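Local coordinates for alpha-amylase G-6 (Bacillus halodurans, PDB 2C3G), which hydrolyses starch as a whole enzyme, this fragment being its family 26 carbohydrate-binding module, which probably binds starch, at residues Tyr25-Asn28 with Pro29-Glu33. Numbering follows the deposited sequence.
Sequences YDTN and PKVDE
At the end of the edge strand 20-28 the chain reverses through a cis peptide bond between Asn28 and Pro29, and the returning loop folds back so that Glu33 and Val31 meet Thr27. The hydroxyl of Thr27 takes part in both contacts. It accepts the backbone N-H of Val31, N to OG1 3.1 Å with a moderately bent angle of 142°, and the same OG1 also lies against Glu33 OE2, at a modelled separation too short to be trusted. The backbone N of Thr27 also donates to Glu33 OE2, at 3.3 Å and nearly straight (161°), reaching the syn side of the carboxylate close to its plane.

In this module of two packed beta-sheets, strand 20-28 borders the three-stranded one; Asn28 pairs through its backbone with Ser59, and Thr27 packs on Val60 of the neighbouring strand 59-66. The Lys30 chain, bent at chi2 (74°) and again at chi4, passes alongside Thr27, its CD 3.4 Å from Thr27 O, before NZ forms a salt bridge and a weak hydrogen bond to Glu33 OE1 at 3.2 Å. On its methyl side, Thr27 CG2 meets Val31 CG1 at 3.8 Å, the two side chains crossing at about a right angle.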
loop_
_atom_site.group_PDB
_atom_site.type_symbol
_atom_site.label_atom_id
_atom_site.label_comp_id
_atom_site.label_asym_id
_atom_site.label_seq_id
_atom_site.Cartn_x
_atom_site.Cartn_y
_atom_site.Cartn_z
ATOM N N TYR A 25 5.528 -2.977 -7.083
ATOM C CA TYR A 25 6.245 -3.631 -8.170
ATOM C C TYR A 25 6.948 -4.890 -7.633
ATOM O O TYR A 25 6.642 -5.345 -6.531
ATOM C CB TYR A 25 7.229 -2.650 -8.839
ATOM C CG TYR A 25 8.221 -2.023 -7.882
ATOM C CD1 TYR A 25 7.853 -0.955 -7.079
ATOM C CD2 TYR A 25 9.530 -2.493 -7.788
ATOM C CE1 TYR A 25 8.735 -0.371 -6.211
ATOM C CE2 TYR A 25 10.436 -1.907 -6.902
ATOM C CZ TYR A 25 10.029 -0.844 -6.119
ATOM O OH TYR A 25 10.882 -0.233 -5.221
ATOM N N ASP A 26 7.926 -5.412 -8.376
ATOM C CA ASP A 26 8.400 -6.787 -8.194
ATOM C C ASP A 26 7.621 -7.622 -7.171
ATOM O O ASP A 26 8.046 -7.850 -6.059
ATOM C CB ASP A 26 9.958 -6.999 -8.243
ATOM C CG ASP A 26 10.725 -6.433 -7.040
ATOM O OD1 ASP A 26 11.028 -5.215 -7.045
ATOM O OD2 ASP A 26 11.169 -7.147 -6.103
ATOM N N THR A 27 6.438 -8.015 -7.632
ATOM C CA THR A 27 5.523 -8.936 -6.991
ATOM C C THR A 27 6.046 -10.352 -7.112
ATOM O O THR A 27 6.705 -10.696 -8.098
ATOM C CB THR A 27 4.143 -8.866 -7.715
ATOM O OG1 THR A 27 4.323 -9.064 -9.127
ATOM C CG2 THR A 27 3.528 -7.452 -7.635
ATOM N N ASN A 28 5.736 -11.178 -6.121
ATOM C CA ASN A 28 6.065 -12.599 -6.170
ATOM C C ASN A 28 4.961 -13.361 -5.416
ATOM O O ASN A 28 4.723 -13.093 -4.235
ATOM C CB ASN A 28 7.477 -12.849 -5.576
ATOM C CG ASN A 28 7.888 -14.341 -5.577
ATOM O OD1 ASN A 28 7.332 -15.158 -6.312
ATOM N ND2 ASN A 28 8.881 -14.688 -4.744
ATOM N N PRO A 29 4.240 -14.262 -6.088
ATOM C CA PRO A 29 4.400 -14.567 -7.522
ATOM C C PRO A 29 4.068 -13.413 -8.428
ATOM O O PRO A 29 3.270 -12.549 -8.053
ATOM C CB PRO A 29 3.402 -15.696 -7.762
ATOM C CG PRO A 29 2.454 -15.635 -6.624
ATOM C CD PRO A 29 3.189 -15.078 -5.461
ATOM N N LYS A 30 4.670 -13.410 -9.609
ATOM C CA LYS A 30 4.554 -12.286 -10.528
ATOM C C LYS A 30 3.126 -12.147 -11.024
ATOM O O LYS A 30 2.495 -13.114 -11.439
ATOM C CB LYS A 30 5.545 -12.403 -11.699
ATOM C CG LYS A 30 5.918 -11.065 -12.358
ATOM C CD LYS A 30 6.872 -10.221 -11.496
ATOM C CE LYS A 30 7.739 -9.316 -12.371
ATOM N NZ LYS A 30 7.820 -7.887 -11.903
ATOM N N VAL A 31 2.642 -10.910 -10.972
ATOM C CA VAL A 31 1.242 -10.577 -11.148
ATOM C C VAL A 31 1.249 -9.224 -11.846
ATOM O O VAL A 31 2.278 -8.525 -11.799
ATOM C CB VAL A 31 0.570 -10.555 -9.748
ATOM C CG1 VAL A 31 0.493 -9.151 -9.146
ATOM C CG2 VAL A 31 -0.738 -11.267 -9.761
ATOM N N ASP A 32 0.147 -8.860 -12.513
ATOM C CA ASP A 32 0.065 -7.562 -13.179
ATOM C C ASP A 32 0.426 -6.459 -12.183
ATOM O O ASP A 32 -0.107 -6.396 -11.070
ATOM C CB ASP A 32 -1.332 -7.328 -13.788
ATOM C CG ASP A 32 -1.373 -7.528 -15.322
ATOM O OD1 ASP A 32 -0.386 -8.033 -15.916
ATOM O OD2 ASP A 32 -2.372 -7.209 -16.019
ATOM N N GLU A 33 1.363 -5.611 -12.585
ATOM C CA GLU A 33 1.776 -4.485 -11.765
ATOM C C GLU A 33 1.303 -3.160 -12.366
ATOM O O GLU A 33 1.382 -2.960 -13.581
ATOM C CB GLU A 33 3.291 -4.447 -11.553
ATOM C CG GLU A 33 4.036 -5.688 -11.995
ATOM C CD GLU A 33 5.077 -6.142 -10.988
ATOM O OE1 GLU A 33 6.106 -5.457 -10.818
ATOM O OE2 GLU A 33 4.875 -7.207 -10.384
#